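Local coordinates for protein flavoredoxin (PDB 3BNK) that binds flavin mononucleotide as its cofactor and probably takes part in electron transport, at residues K28-A33 with H55-G60; L21-K26 with E59-N64; S66-F71 with A107-E112. All coordinates share one frame; numbering follows the deposited sequence.

Interaction 1: residues K28-A33 with H55-G60. With FMN (flavin mononucleotide), chain D.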
# COMPACT_ATOMS: atom_id res chain seq x y z
N LYS B 28 -12.22 -25.00 2.01
CA LYS B 28 -11.04 -25.12 2.88
C LYS B 28 -10.25 -23.81 2.93
O LYS B 28 -10.08 -23.14 1.92
CB LYS B 28 -10.14 -26.26 2.39
CG LYS B 28 -9.07 -26.72 3.38
CD LYS B 28 -8.67 -28.20 3.17
CE LYS B 28 -8.22 -28.52 1.75
NZ LYS B 28 -7.10 -27.66 1.24
N ALA B 29 -9.77 -23.46 4.12
CA ALA B 29 -9.07 -22.20 4.31
C ALA B 29 -7.72 -22.20 3.60
O ALA B 29 -6.94 -23.17 3.66
CB ALA B 29 -8.91 -21.91 5.79
N ASN B 30 -7.47 -21.10 2.91
CA ASN B 30 -6.19 -20.86 2.28
C ASN B 30 -5.63 -19.54 2.76
O ASN B 30 -6.38 -18.64 3.12
CB ASN B 30 -6.33 -20.87 0.75
CG ASN B 30 -5.00 -21.03 0.06
OD1 ASN B 30 -4.20 -21.89 0.43
ND2 ASN B 30 -4.76 -20.21 -0.94
N LEU B 31 -4.30 -19.47 2.81
CA LEU B 31 -3.58 -18.23 3.10
C LEU B 31 -2.43 -18.05 2.12
O LEU B 31 -1.72 -19.00 1.81
CB LEU B 31 -3.06 -18.26 4.54
CG LEU B 31 -4.24 -18.49 5.48
CD1 LEU B 31 -3.97 -19.54 6.52
CD2 LEU B 31 -4.80 -17.20 6.05
N MET B 32 -2.27 -16.83 1.62
CA MET B 32 -1.09 -16.47 0.86
C MET B 32 -0.52 -15.15 1.38
O MET B 32 -1.27 -14.30 1.86
CB MET B 32 -1.40 -16.36 -0.64
CG MET B 32 -2.46 -15.32 -0.99
SD MET B 32 -2.45 -14.88 -2.74
CE MET B 32 -1.34 -13.48 -2.78
N ALA B 33 0.81 -14.99 1.28
CA ALA B 33 1.47 -13.74 1.64
C ALA B 33 1.13 -12.65 0.63
O ALA B 33 1.10 -12.90 -0.59
CB ALA B 33 2.98 -13.95 1.77
N HIS B 55 -2.07 -17.81 -9.09
CA HIS B 55 -2.28 -18.34 -7.73
C HIS B 55 -3.60 -19.10 -7.54
O HIS B 55 -4.54 -18.97 -8.34
CB HIS B 55 -2.15 -17.25 -6.66
CG HIS B 55 -0.87 -16.48 -6.72
ND1 HIS B 55 0.33 -17.05 -7.08
CD2 HIS B 55 -0.60 -15.19 -6.44
CE1 HIS B 55 1.28 -16.13 -7.05
NE2 HIS B 55 0.74 -15.00 -6.66
N TYR B 56 -3.65 -19.86 -6.45
CA TYR B 56 -4.80 -20.68 -6.09
C TYR B 56 -5.88 -19.84 -5.42
O TYR B 56 -7.07 -20.13 -5.54
CB TYR B 56 -4.33 -21.80 -5.16
CG TYR B 56 -5.35 -22.85 -4.80
CD1 TYR B 56 -5.84 -23.74 -5.77
CD2 TYR B 56 -5.80 -22.98 -3.50
CE1 TYR B 56 -6.76 -24.71 -5.45
CE2 TYR B 56 -6.72 -23.96 -3.16
CZ TYR B 56 -7.20 -24.82 -4.14
OH TYR B 56 -8.13 -25.79 -3.80
N THR B 57 -5.45 -18.79 -4.72
CA THR B 57 -6.32 -17.93 -3.93
C THR B 57 -7.50 -17.28 -4.72
O THR B 57 -8.63 -17.28 -4.20
CB THR B 57 -5.48 -16.91 -3.11
OG1 THR B 57 -4.63 -17.62 -2.20
CG2 THR B 57 -6.37 -15.93 -2.33
N PRO B 58 -7.26 -16.75 -5.96
CA PRO B 58 -8.34 -16.08 -6.69
C PRO B 58 -9.59 -16.91 -6.93
O PRO B 58 -10.69 -16.35 -6.85
CB PRO B 58 -7.69 -15.70 -8.03
CG PRO B 58 -6.25 -15.65 -7.73
CD PRO B 58 -6.00 -16.72 -6.73
N GLU B 59 -9.44 -18.21 -7.21
CA GLU B 59 -10.58 -19.14 -7.34
C GLU B 59 -11.48 -19.06 -6.11
O GLU B 59 -12.69 -19.07 -6.24
CB GLU B 59 -10.14 -20.59 -7.46
CG GLU B 59 -9.17 -20.90 -8.58
CD GLU B 59 -8.84 -22.37 -8.65
OE1 GLU B 59 -9.65 -23.20 -8.15
OE2 GLU B 59 -7.77 -22.68 -9.23
N GLY B 60 -10.88 -19.02 -4.93
CA GLY B 60 -11.61 -18.96 -3.68
C GLY B 60 -12.29 -17.63 -3.44
O GLY B 60 -13.44 -17.58 -3.02
N1 FMN D . 1.50 -12.68 -4.75
C2 FMN D . 0.52 -11.85 -5.27
O2 FMN D . -0.15 -12.24 -6.22
N3 FMN D . 0.29 -10.60 -4.71
C4 FMN D . 1.05 -10.19 -3.63
O4 FMN D . 0.85 -9.08 -3.16
C4A FMN D . 2.05 -11.03 -3.11
N5 FMN D . 2.83 -10.62 -2.04
C5A FMN D . 3.80 -11.45 -1.51
C6 FMN D . 4.55 -11.01 -0.41
C7 FMN D . 5.54 -11.84 0.14
C7M FMN D . 6.25 -11.38 1.38
C8 FMN D . 5.78 -13.10 -0.42
C8M FMN D . 6.66 -14.11 0.28
C9 FMN D . 5.01 -13.54 -1.51
C9A FMN D . 4.02 -12.73 -2.06
N10 FMN D . 3.24 -13.15 -3.15
C10 FMN D . 2.27 -12.29 -3.67
C1' FMN D . 3.38 -14.54 -3.69
C2' FMN D . 2.27 -15.48 -3.23
O2' FMN D . 2.02 -15.29 -1.85
C3' FMN D . 2.68 -16.94 -3.42
O3' FMN D . 2.91 -17.28 -4.77
C4' FMN D . 1.67 -17.89 -2.77
O4' FMN D . 2.23 -19.18 -2.72
C5' FMN D . 0.32 -17.96 -3.46
O5' FMN D . -0.44 -18.84 -2.65
P FMN D . -1.71 -19.66 -3.21
O1P FMN D . -1.33 -20.34 -4.50
O2P FMN D . -2.80 -18.67 -3.50
O3P FMN D . -2.22 -20.66 -2.21

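Interaction 2: residues L21-K26 with E59-N64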
# COMPACT_ATOMS: atom_id res chain seq x y z
N LEU B 21 -3.33 -13.07 3.25
CA LEU B 21 -4.63 -13.00 2.62
C LEU B 21 -5.33 -14.35 2.77
O LEU B 21 -4.80 -15.38 2.31
CB LEU B 21 -4.47 -12.63 1.13
CG LEU B 21 -5.71 -12.47 0.23
CD1 LEU B 21 -6.49 -13.73 0.13
CD2 LEU B 21 -6.63 -11.35 0.71
N GLY B 22 -6.49 -14.34 3.40
CA GLY B 22 -7.25 -15.56 3.66
C GLY B 22 -8.46 -15.70 2.74
O GLY B 22 -9.19 -14.74 2.51
N ALA B 23 -8.65 -16.90 2.21
CA ALA B 23 -9.85 -17.22 1.46
C ALA B 23 -10.19 -18.70 1.59
O ALA B 23 -9.30 -19.55 1.73
CB ALA B 23 -9.69 -16.82 -0.00
N ASN B 24 -11.48 -18.99 1.58
CA ASN B 24 -11.93 -20.36 1.41
C ASN B 24 -11.85 -20.71 -0.06
O ASN B 24 -12.28 -19.92 -0.91
CB ASN B 24 -13.37 -20.56 1.90
CG ASN B 24 -13.44 -20.86 3.39
OD1 ASN B 24 -12.46 -20.71 4.13
ND2 ASN B 24 -14.61 -21.29 3.84
N VAL B 25 -11.25 -21.86 -0.35
CA VAL B 25 -11.19 -22.40 -1.70
C VAL B 25 -11.70 -23.83 -1.55
O VAL B 25 -11.15 -24.61 -0.77
CB VAL B 25 -9.77 -22.38 -2.30
CG1 VAL B 25 -9.84 -22.52 -3.83
CG2 VAL B 25 -9.01 -21.10 -1.94
N LYS B 26 -12.78 -24.14 -2.27
CA LYS B 26 -13.48 -25.42 -2.16
C LYS B 26 -13.75 -25.79 -0.69
O LYS B 26 -13.56 -26.94 -0.28
CB LYS B 26 -12.71 -26.54 -2.88
CG LYS B 26 -12.68 -26.41 -4.39
CD LYS B 26 -11.64 -27.37 -4.99
CE LYS B 26 -11.30 -26.99 -6.42
NZ LYS B 26 -9.95 -27.49 -6.80
N GLU B 59 -9.44 -18.21 -7.21
CA GLU B 59 -10.58 -19.14 -7.34
C GLU B 59 -11.48 -19.06 -6.11
O GLU B 59 -12.69 -19.07 -6.24
CB GLU B 59 -10.14 -20.59 -7.46
CG GLU B 59 -9.17 -20.90 -8.58
CD GLU B 59 -8.84 -22.37 -8.65
OE1 GLU B 59 -9.65 -23.20 -8.15
OE2 GLU B 59 -7.77 -22.68 -9.23
N GLY B 60 -10.88 -19.02 -4.93
CA GLY B 60 -11.61 -18.96 -3.68
C GLY B 60 -12.29 -17.63 -3.44
O GLY B 60 -13.44 -17.58 -3.02
N ILE B 61 -11.57 -16.53 -3.70
CA ILE B 61 -12.18 -15.22 -3.58
C ILE B 61 -13.35 -15.06 -4.57
O ILE B 61 -14.41 -14.55 -4.20
CB ILE B 61 -11.16 -14.06 -3.67
CG1 ILE B 61 -10.07 -14.24 -2.60
CG2 ILE B 61 -11.85 -12.72 -3.50
CD1 ILE B 61 -9.02 -13.14 -2.58
N ALA B 62 -13.17 -15.53 -5.80
CA ALA B 62 -14.27 -15.53 -6.78
C ALA B 62 -15.47 -16.37 -6.32
O ALA B 62 -16.60 -15.93 -6.47
CB ALA B 62 -13.76 -15.98 -8.16
N GLU B 63 -15.22 -17.55 -5.74
CA GLU B 63 -16.26 -18.47 -5.27
C GLU B 63 -17.12 -17.82 -4.18
O GLU B 63 -18.35 -17.80 -4.24
CB GLU B 63 -15.63 -19.77 -4.71
CG GLU B 63 -14.77 -20.63 -5.68
CD GLU B 63 -14.01 -21.82 -5.02
OE1 GLU B 63 -14.25 -22.16 -3.84
OE2 GLU B 63 -13.17 -22.45 -5.71
N ASN B 64 -16.44 -17.28 -3.17
CA ASN B 64 -17.09 -16.81 -1.96
C ASN B 64 -17.43 -15.33 -1.95
O ASN B 64 -18.27 -14.91 -1.16
CB ASN B 64 -16.22 -17.14 -0.75
CG ASN B 64 -16.13 -18.61 -0.51
OD1 ASN B 64 -17.09 -19.23 -0.05
ND2 ASN B 64 -14.98 -19.19 -0.82

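Interaction 3: residues S66-F71 with A107-E112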
# COMPACT_ATOMS: atom_id res chain seq x y z
N SER B 66 -15.53 -13.08 -0.85
CA SER B 66 -15.04 -12.63 0.44
C SER B 66 -13.57 -13.00 0.64
O SER B 66 -13.08 -13.93 0.01
CB SER B 66 -15.88 -13.20 1.59
OG SER B 66 -15.55 -14.55 1.85
N PHE B 67 -12.91 -12.26 1.53
CA PHE B 67 -11.53 -12.52 1.88
C PHE B 67 -11.17 -11.77 3.17
O PHE B 67 -11.91 -10.90 3.64
CB PHE B 67 -10.57 -12.15 0.73
CG PHE B 67 -10.54 -10.68 0.39
CD1 PHE B 67 -9.62 -9.82 1.01
CD2 PHE B 67 -11.41 -10.14 -0.57
CE1 PHE B 67 -9.58 -8.46 0.68
CE2 PHE B 67 -11.38 -8.78 -0.90
CZ PHE B 67 -10.47 -7.94 -0.27
N SER B 68 -10.03 -12.14 3.75
CA SER B 68 -9.50 -11.42 4.90
C SER B 68 -8.09 -10.92 4.64
O SER B 68 -7.35 -11.48 3.84
CB SER B 68 -9.53 -12.29 6.16
OG SER B 68 -8.74 -13.45 6.00
N VAL B 69 -7.75 -9.85 5.34
CA VAL B 69 -6.43 -9.28 5.34
C VAL B 69 -5.95 -9.34 6.79
O VAL B 69 -6.58 -8.76 7.67
CB VAL B 69 -6.44 -7.83 4.81
CG1 VAL B 69 -5.03 -7.27 4.77
CG2 VAL B 69 -7.06 -7.76 3.43
N ASN B 70 -4.85 -10.06 7.00
CA ASN B 70 -4.37 -10.46 8.33
C ASN B 70 -2.95 -9.94 8.55
O ASN B 70 -2.09 -10.10 7.68
CB ASN B 70 -4.37 -12.00 8.47
CG ASN B 70 -5.76 -12.62 8.36
OD1 ASN B 70 -6.54 -12.61 9.30
ND2 ASN B 70 -6.05 -13.18 7.19
N PHE B 71 -2.71 -9.32 9.70
CA PHE B 71 -1.40 -8.69 9.97
C PHE B 71 -0.57 -9.51 10.94
O PHE B 71 -0.83 -9.49 12.12
CB PHE B 71 -1.56 -7.25 10.51
CG PHE B 71 -2.03 -6.27 9.48
CD1 PHE B 71 -3.39 -6.18 9.16
CD2 PHE B 71 -1.13 -5.43 8.84
CE1 PHE B 71 -3.85 -5.27 8.21
CE2 PHE B 71 -1.56 -4.52 7.88
CZ PHE B 71 -2.93 -4.44 7.56
N ALA B 107 -14.75 -16.07 5.04
CA ALA B 107 -13.40 -15.52 4.95
C ALA B 107 -12.56 -15.93 6.17
O ALA B 107 -12.73 -15.40 7.26
CB ALA B 107 -13.42 -14.01 4.78
N PRO B 108 -11.64 -16.88 5.97
CA PRO B 108 -10.89 -17.41 7.10
C PRO B 108 -9.87 -16.40 7.62
O PRO B 108 -9.12 -15.80 6.85
CB PRO B 108 -10.22 -18.67 6.51
CG PRO B 108 -10.06 -18.36 5.06
CD PRO B 108 -11.21 -17.46 4.68
N MET B 109 -9.87 -16.21 8.94
CA MET B 109 -8.97 -15.25 9.59
C MET B 109 -8.02 -15.96 10.55
O MET B 109 -8.32 -17.06 11.02
CB MET B 109 -9.75 -14.15 10.30
CG MET B 109 -10.42 -13.19 9.34
SD MET B 109 -11.57 -12.06 10.14
CE MET B 109 -12.93 -13.17 10.53
N ILE B 110 -6.89 -15.33 10.83
CA ILE B 110 -5.81 -15.96 11.60
C ILE B 110 -5.78 -15.44 13.03
O ILE B 110 -5.54 -14.25 13.27
CB ILE B 110 -4.43 -15.74 10.95
CG1 ILE B 110 -4.39 -16.33 9.53
CG2 ILE B 110 -3.31 -16.37 11.82
CD1 ILE B 110 -3.19 -15.89 8.72
N LYS B 111 -5.98 -16.33 13.99
CA LYS B 111 -6.09 -15.94 15.40
C LYS B 111 -4.83 -15.23 15.91
O LYS B 111 -4.92 -14.28 16.68
CB LYS B 111 -6.41 -17.16 16.27
CG LYS B 111 -7.85 -17.57 16.21
CD LYS B 111 -8.10 -18.92 16.86
CE LYS B 111 -9.58 -19.29 16.83
NZ LYS B 111 -9.83 -20.59 17.54
N GLU B 112 -3.67 -15.70 15.45
CA GLU B 112 -2.39 -15.23 15.95
C GLU B 112 -2.01 -13.83 15.41
O GLU B 112 -1.25 -13.10 16.04
CB GLU B 112 -1.31 -16.28 15.67
CG GLU B 112 -1.63 -17.69 16.28
CD GLU B 112 -2.21 -18.74 15.28
OE1 GLU B 112 -3.17 -18.46 14.55
OE2 GLU B 112 -1.70 -19.88 15.25

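Interaction 1: residues K28-A33 with H55-G60
N30 and T57 meet side chain to side chain beside the phosphate of FMN. N30 ND2 is 2.9 Å from T57 OG1, but this bond is bent to 116° and is weak. The same nitrogen makes a far straighter bond to the cofactor: N30 ND2 to FMN O3P is 2.9 Å at 170°. A chi1 of -163° holds CG of N30 anti to the backbone N, and this carries the amide off strand 28-41 to the phosphate. T57 OG1 also donates to FMN O2P, at a modelled length too short to be relied on. Backbone groups add to the grip. Y56 N reaches FMN O1P at 3.1 Å, and T57 N reaches FMN O2P at 2.9 Å. K93 bonds to FMN as well, and its amine also binds the carbonyl of L31.

Two more bonds from these segments reach the ribityl chain and the flavin. The ribityl hydroxyl O2' of FMN donates to A33 O at 2.9 Å. H55 NE2 makes a weak bond of 3.1 Å to FMN N1. The H55 ring has C5' of FMN over one face and C2 of the flavin at its edge.

Van der Waals contacts fill in around these bonds. M32 CG lies 3.4 Å from T57 OG1, its sulfur sits obliquely to the H55 ring, and its bent chain sets CE against the flavin. Y56 presents its ring edge to the N30 amide, with CD2 3.9 Å from N30 ND2.

The phosphate therefore bridges the strand and the first part of helix 57-64. Backbone N-H groups and neutral side chains of the two segments share the phosphate, and the start of the helix is likely to favour its negative charge.

Interaction 2: residues L21-K26 with E59-N64
G60 lets the helix come right up to the strand at N24 and V25. Its CA is 3.0 Å from N24 O, and V25 CG2 rests 3.8 Å from the same CA. With only hydrogens on its CA, G60 leaves room for this close approach.

E63 provides the clear polar bond across the contact. E63 OE1 accepts from K26 N at 2.9 Å and 163°, using its syn lone pair. The side chain is extended beyond CG, which brings the carboxylate to the end of the strand and satisfies the first backbone N-H past it. V25 crosses the E63 side chain at about a right angle. K26 NZ and E59 OE1 carry opposite charges but stay beyond salt-bridge range.

N64 sits at the far end of the helix segment. Its ND2 donates to G60 O at 3.1 Å, and G60 O also takes the backbone N-H of N64; the two donors arrive from opposite faces of the carbonyl plane. N64 ND2 is also 2.8 Å from N24 O. The amide oxygens find partners elsewhere: N64 OD1 bonds to T106, and N24 OD1 to the hydroxyl of Y101.

The apolar side is small. A23 CB touches I61 CG1 at 3.7 Å. L21 and I61 meet tip to tip, with their CD1 atoms 3.8 Å apart.

Strand 21-25 and helix 59-64 cross at 74°, their axes 6.4 Å apart. The helix thus lies across the end of strand 16-25, which pairs with strands 28-41 and 66-71; F67 of the latter touches both L21 and I61.

Interaction 3: residues S66-F71 with A107-E112
S68 and N70 reach from their strand to the backbone of P108 and I110. With chi1 at 61°, S68 OG lies between its own backbone N and carbonyl carbon, pointing to P108 O. It donates to that oxygen from above the carbonyl plane; the modelled 2.5 Å is very short, so the exact length is doubtful. I110 N donates to N70 OD1 at 3.1 Å and 166°, also from well above the plane of the acceptor's carbonyl. Carbon contacts lie between and beside these bonds. S68 CB and M109 CG are tight at 3.4 Å. A107 CB rests 3.6 Å from F67 C, and I110 CD1 lies 4.1 Å from N70 CB.

The next shell fixes the polar groups. N70 ND2 donates to S68 OG at 3.0 Å, and also bonds to L20 O. N70 OD1 takes a second donor, ND2 of N116, which also binds I110 O. Replacing N70 with a leucine would probably leave the N-H of I110 without its acceptor and S68 OG without its donor.

Residues 66-70 and 107-110 run nearly the same way, 13° apart, but side chains rather than backbone pairing join them. Strand 66-71 instead pairs antiparallel with strands 16-25 and 115-126. Segment 107-112 thus lies over one face of the antiparallel sheet, consistent with the split barrel of flavin reductase-like, FMN-binding proteins.

In the fold
All three contacts lie in the flavin reductase-like domain and reach one antiparallel sheet. Interactions 1 and 2 have centres about 6 Å apart and share E59 and G60. Both set helix 57-64 against neighbouring strands, 28-41 and 16-25, which are consecutive in the chain. The centre of interaction 3 is about 11 Å from that of interaction 1 and about 12 Å from that of interaction 2. It follows both along the chain, and strand 66-71 comes directly after the helix. Backbone pairing of G22 with S68 joins it to interaction 2, while P108 and I110 pack on A29 and L31. The helix end that binds FMN is thus tied through neighbouring strands to the sheet.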